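Local coordinates for L-amino acid deaminase (PDB 5I39), which probably oxidises L-amino acids to the corresponding keto acids as a membrane-bound, FAD-dependent deaminase, at residues 106-115 against 188-196. Numbering follows the deposited sequence. Where two conformers were deposited one is given.
Sequences MNAKVGIDTT and VATFVMAEY
Val110 and Tyr196 meet where two helical segments of this FAD-dependent oxidoreductase of the DAO family pack together, helix 106-110 and the 189-196 part of helix 189-199, whose segment axes make 32° and come within 11.4 Å. The contact is a CH-pi one: Val110 CG2 lies 4.2 Å from the ring centroid of Tyr196, over one face but offset toward the rim. The other methyl, CG1, anti to the backbone N (chi1 -178°), reaches both Val192 CG1 and Tyr196 CD1. Two bent selenomethionines converge, Met106 SE lying 3.7 Å from Met193 CE, while Met193 SE also touches the CG2 methyls of Val110 and Thr114.

After Gly111, where the chain leaves helical phi/psi, the loop runs to the N-terminal end of helix 189-199. There Thr114 O makes a CA-H...O contact with Ala189 CA at 3.3 Å, Thr114 CG2 meets Val192 CG1, and Thr115 CG2 rests 3.6 Å from Val188 CB. The side chain of Ala189 is about 10 Å from the bound FAD.

A water spans Lys109 O and Tyr196 OH, while Lys109 NZ reaches a salt bridge with Glu58. Met51 of helix 47-58, which follows what is probably the Rossmann-type glycine-rich turn, touches both selenomethionines. Asp113 OD1 accepts from Thr115 N in an Asx turn. Asn107 OD1 holds Thr114 by two bonds: OG1 donates at 2.7 Å, and N approaches from above the amide carbonyl plane, its N-H nearly straight at 168°.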
HETATM    1  N   MSE A 106     -13.159   2.287   6.083  1.00  7.60           N
HETATM    2  CA  MSE A 106     -12.090   2.830   6.932  1.00  7.69           C
HETATM    3  C   MSE A 106     -12.407   4.174   7.538  1.00  7.50           C
HETATM    4  O   MSE A 106     -12.116   4.389   8.713  1.00  7.83           O
HETATM    5  CB  MSE A 106     -10.763   2.904   6.181  1.00  7.93           C
HETATM    6  CG  MSE A 106      -9.561   2.978   7.127  1.00  8.72           C
HETATM    7 SE   MSE A 106      -9.234   1.289   8.076  1.00 10.60          SE
HETATM    8  CE  MSE A 106      -8.579   0.271   6.521  1.00 11.23           C
ATOM      9  N   ASN A 107     -12.980   5.099   6.774  1.00  7.60           N
ATOM     10  CA  ASN A 107     -13.336   6.395   7.361  1.00  7.91           C
ATOM     11  C   ASN A 107     -14.355   6.238   8.488  1.00  7.60           C
ATOM     12  O   ASN A 107     -14.266   6.929   9.509  1.00  7.79           O
ATOM     13  CB  ASN A 107     -13.866   7.364   6.309  1.00  8.15           C
ATOM     14  CG  ASN A 107     -12.807   7.793   5.311  1.00  8.71           C
ATOM     15  OD1 ASN A 107     -11.609   7.615   5.529  1.00  9.03           O
ATOM     16  ND2 ASN A 107     -13.250   8.382   4.209  1.00 10.41           N
ATOM     17  N   ALA A 108     -15.297   5.314   8.318  1.00  7.52           N
ATOM     18  CA  ALA A 108     -16.257   5.013   9.375  1.00  7.72           C
ATOM     19  C   ALA A 108     -15.615   4.326  10.581  1.00  7.64           C
ATOM     20  O   ALA A 108     -16.074   4.514  11.705  1.00  8.08           O
ATOM     21  CB  ALA A 108     -17.399   4.173   8.830  1.00  8.00           C
ATOM     22  N   LYS A 109     -14.573   3.533  10.345  1.00  7.72           N
ATOM     23  CA  LYS A 109     -13.854   2.860  11.431  1.00  7.86           C
ATOM     24  C   LYS A 109     -13.033   3.838  12.274  1.00  7.95           C
ATOM     25  O   LYS A 109     -12.981   3.723  13.490  1.00  8.16           O
ATOM     26  CB  LYS A 109     -12.950   1.753  10.886  1.00  8.25           C
ATOM     27  CG  LYS A 109     -12.225   0.990  11.981  1.00  8.72           C
ATOM     28  CD  LYS A 109     -11.549  -0.262  11.470  1.00  9.26           C
ATOM     29  CE  LYS A 109     -10.899  -0.990  12.630  1.00  9.87           C
ATOM     30  NZ  LYS A 109     -10.392  -2.319  12.211  1.00 10.51           N
ATOM     31  N   VAL A 110     -12.368   4.782  11.621  1.00  8.08           N
ATOM     32  CA  VAL A 110     -11.544   5.752  12.344  1.00  8.51           C
ATOM     33  C   VAL A 110     -12.391   6.939  12.822  1.00  8.46           C
ATOM     34  O   VAL A 110     -12.118   7.520  13.870  1.00  9.03           O
ATOM     35  CB  VAL A 110     -10.351   6.222  11.484  1.00  9.22           C
ATOM     36  CG1 VAL A 110      -9.462   7.188  12.255  1.00  9.38           C
ATOM     37  CG2 VAL A 110      -9.527   5.026  11.022  1.00  9.65           C
ATOM     38  N   GLY A 111     -13.405   7.305  12.046  1.00  8.50           N
ATOM     39  CA  GLY A 111     -14.180   8.520  12.297  1.00  8.52           C
ATOM     40  C   GLY A 111     -13.437   9.793  11.920  1.00  8.69           C
ATOM     41  O   GLY A 111     -13.863  10.890  12.278  1.00  8.99           O
ATOM     42  N   ILE A 112     -12.327   9.633  11.196  1.00  8.82           N
ATOM     43  CA  ILE A 112     -11.499  10.721  10.692  1.00  8.79           C
ATOM     44  C   ILE A 112     -11.190  10.356   9.249  1.00  8.56           C
ATOM     45  O   ILE A 112     -10.917   9.191   8.937  1.00  9.03           O
ATOM     46  CB  ILE A 112     -10.189  10.876  11.499  1.00  9.57           C
ATOM     47  CG1 ILE A 112     -10.517  11.226  12.959  1.00 10.18           C
ATOM     48  CG2 ILE A 112      -9.284  11.940  10.881  1.00 10.08           C
ATOM     49  CD1 ILE A 112      -9.334  11.221  13.903  1.00 11.20           C
ATOM     50  N   ASP A 113     -11.227  11.351   8.372  1.00  8.33           N
ATOM     51  CA  ASP A 113     -11.021  11.133   6.943  1.00  8.22           C
ATOM     52  C   ASP A 113      -9.589  10.654   6.673  1.00  8.37           C
ATOM     53  O   ASP A 113      -8.628  11.381   6.904  1.00  9.07           O
ATOM     54  CB  ASP A 113     -11.315  12.437   6.195  1.00  8.43           C
ATOM     55  CG  ASP A 113     -11.365  12.279   4.684  1.00  8.62           C
ATOM     56  OD1 ASP A 113     -11.195  11.154   4.150  1.00  8.49           O
ATOM     57  OD2 ASP A 113     -11.583  13.319   4.018  1.00  9.31           O
ATOM     58  N   THR A 114      -9.464   9.438   6.147  1.00  8.21           N
ATOM     59  CA  THR A 114      -8.166   8.893   5.744  1.00  7.93           C
ATOM     60  C   THR A 114      -7.716   9.398   4.372  1.00  8.00           C
ATOM     61  O   THR A 114      -6.581   9.136   3.977  1.00  8.13           O
ATOM     62  CB  THR A 114      -8.214   7.355   5.660  1.00  8.31           C
ATOM     63  OG1 THR A 114      -9.131   6.960   4.629  1.00  7.94           O
ATOM     64  CG2 THR A 114      -8.612   6.740   6.997  1.00  8.56           C
ATOM     65  N   THR A 115      -8.622  10.100   3.677  1.00  7.75           N
ATOM     66  CA  THR A 115      -8.603  10.432   2.234  1.00  7.77           C
ATOM     67  C   THR A 115      -9.062   9.293   1.327  1.00  7.57           C
ATOM     68  O   THR A 115      -9.141   9.494   0.115  1.00  7.94           O
ATOM     69  CB  THR A 115      -7.288  11.045   1.684  1.00  8.11           C
ATOM     70  OG1 THR A 115      -6.247  10.061   1.626  1.00  8.10           O
ATOM     71  CG2 THR A 115      -6.866  12.246   2.499  1.00  8.69           C
ATOM     72  N   VAL A 188      -1.546  11.756   3.849  1.00  9.08           N
ATOM     73  CA  VAL A 188      -2.534  11.606   4.921  1.00  9.05           C
ATOM     74  C   VAL A 188      -2.765  10.172   5.408  1.00  8.56           C
ATOM     75  O   VAL A 188      -2.757   9.939   6.613  1.00  8.89           O
ATOM     76  CB  VAL A 188      -3.900  12.204   4.502  1.00  9.39           C
ATOM     77  CG1 VAL A 188      -4.919  12.088   5.631  1.00  9.70           C
ATOM     78  CG2 VAL A 188      -3.752  13.660   4.091  1.00  9.75           C
ATOM     79  N   ALA A 189      -3.007   9.229   4.498  1.00  8.34           N
ATOM     80  CA  ALA A 189      -3.643   7.954   4.869  1.00  8.17           C
ATOM     81  C   ALA A 189      -2.951   7.200   6.005  1.00  7.96           C
ATOM     82  O   ALA A 189      -3.587   6.856   6.998  1.00  7.97           O
ATOM     83  CB  ALA A 189      -3.788   7.059   3.651  1.00  8.25           C
ATOM     84  N   THR A 190      -1.658   6.938   5.864  1.00  7.80           N
ATOM     85  CA  THR A 190      -0.963   6.131   6.870  1.00  7.99           C
ATOM     86  C   THR A 190      -0.809   6.898   8.183  1.00  8.07           C
ATOM     87  O   THR A 190      -0.791   6.297   9.255  1.00  8.32           O
ATOM     88  CB  THR A 190       0.388   5.628   6.351  1.00  7.92           C
ATOM     89  OG1 THR A 190       0.163   4.955   5.112  1.00  8.04           O
ATOM     90  CG2 THR A 190       1.034   4.654   7.334  1.00  8.33           C
ATOM     91  N   PHE A 191      -0.725   8.220   8.096  1.00  8.27           N
ATOM     92  CA  PHE A 191      -0.621   9.063   9.290  1.00  8.56           C
ATOM     93  C   PHE A 191      -1.904   9.002  10.112  1.00  8.42           C
ATOM     94  O   PHE A 191      -1.852   8.883  11.335  1.00  8.76           O
ATOM     95  CB  PHE A 191      -0.252  10.495   8.902  1.00  8.89           C
ATOM     96  CG  PHE A 191       1.040  10.575   8.137  1.00  9.25           C
ATOM     97  CD1 PHE A 191       2.264  10.490   8.797  1.00  9.60           C
ATOM     98  CD2 PHE A 191       1.036  10.671   6.750  1.00  9.56           C
ATOM     99  CE1 PHE A 191       3.456  10.528   8.088  1.00 10.12           C
ATOM    100  CE2 PHE A 191       2.222  10.705   6.037  1.00  9.96           C
ATOM    101  CZ  PHE A 191       3.433  10.639   6.706  1.00 10.48           C
ATOM    102  N   VAL A 192      -3.052   9.051   9.444  1.00  8.46           N
ATOM    103  CA  VAL A 192      -4.331   8.861  10.130  1.00  8.32           C
ATOM    104  C   VAL A 192      -4.382   7.473  10.787  1.00  8.17           C
ATOM    105  O   VAL A 192      -4.813   7.342  11.931  1.00  8.36           O
ATOM    106  CB  VAL A 192      -5.518   9.097   9.169  1.00  8.49           C
ATOM    107  CG1 VAL A 192      -6.841   8.652   9.779  1.00  8.35           C
ATOM    108  CG2 VAL A 192      -5.593  10.576   8.803  1.00  8.76           C
HETATM  109  N   MSE A 193      -3.918   6.448  10.081  1.00  7.99           N
HETATM  110  CA  MSE A 193      -3.932   5.091  10.643  1.00  8.06           C
HETATM  111  C   MSE A 193      -3.012   4.976  11.840  1.00  7.97           C
HETATM  112  O   MSE A 193      -3.353   4.299  12.809  1.00  8.04           O
HETATM  113  CB  MSE A 193      -3.575   4.024   9.609  1.00  8.20           C
HETATM  114  CG  MSE A 193      -4.523   3.918   8.412  1.00  9.35           C
HETATM  115 SE   MSE A 193      -6.433   3.966   8.888  1.00 11.31          SE
HETATM  116  CE  MSE A 193      -6.518   2.571  10.265  1.00 11.14           C
ATOM    117  N   ALA A 194      -1.854   5.634  11.798  1.00  7.98           N
ATOM    118  CA  ALA A 194      -0.927   5.619  12.937  1.00  8.39           C
ATOM    119  C   ALA A 194      -1.507   6.294  14.180  1.00  8.59           C
ATOM    120  O   ALA A 194      -1.363   5.776  15.290  1.00  8.76           O
ATOM    121  CB  ALA A 194       0.390   6.271  12.565  1.00  8.40           C
ATOM    122  N   GLU A 195      -2.143   7.448  14.004  1.00  8.87           N
ATOM    123  CA  GLU A 195      -2.775   8.142  15.131  0.50  9.47           C
ATOM    124  C   GLU A 195      -3.892   7.289  15.724  1.00  9.11           C
ATOM    125  O   GLU A 195      -4.053   7.224  16.942  1.00  9.59           O
ATOM    126  CB  GLU A 195      -3.321   9.510  14.717  0.50 10.60           C
ATOM    127  CG  GLU A 195      -2.263  10.576  14.513  0.50 12.55           C
ATOM    128  CD  GLU A 195      -1.528  10.954  15.780  0.50 14.49           C
ATOM    129  OE1 GLU A 195      -1.574  10.195  16.770  0.50 16.25           O
ATOM    130  OE2 GLU A 195      -0.893  12.025  15.775  0.50 16.60           O
ATOM    131  N   TYR A 196      -4.653   6.631  14.856  1.00  8.59           N
ATOM    132  CA  TYR A 196      -5.699   5.720  15.299  1.00  8.55           C
ATOM    133  C   TYR A 196      -5.112   4.548  16.091  1.00  8.37           C
ATOM    134  O   TYR A 196      -5.618   4.207  17.157  1.00  8.59           O
ATOM    135  CB  TYR A 196      -6.501   5.229  14.100  1.00  8.61           C
ATOM    136  CG  TYR A 196      -7.550   4.190  14.420  1.00  8.59           C
ATOM    137  CD1 TYR A 196      -8.732   4.530  15.079  1.00  8.68           C
ATOM    138  CD2 TYR A 196      -7.366   2.865  14.043  1.00  8.77           C
ATOM    139  CE1 TYR A 196      -9.700   3.572  15.352  1.00  8.61           C
ATOM    140  CE2 TYR A 196      -8.321   1.900  14.310  1.00  8.76           C
ATOM    141  CZ  TYR A 196      -9.486   2.252  14.961  1.00  8.59           C
ATOM    142  OH  TYR A 196     -10.420   1.267  15.205  1.00  8.86           O
TER
HETATM  143  O   HOH W   1     -12.888   2.193  15.672  1.00  8.84           O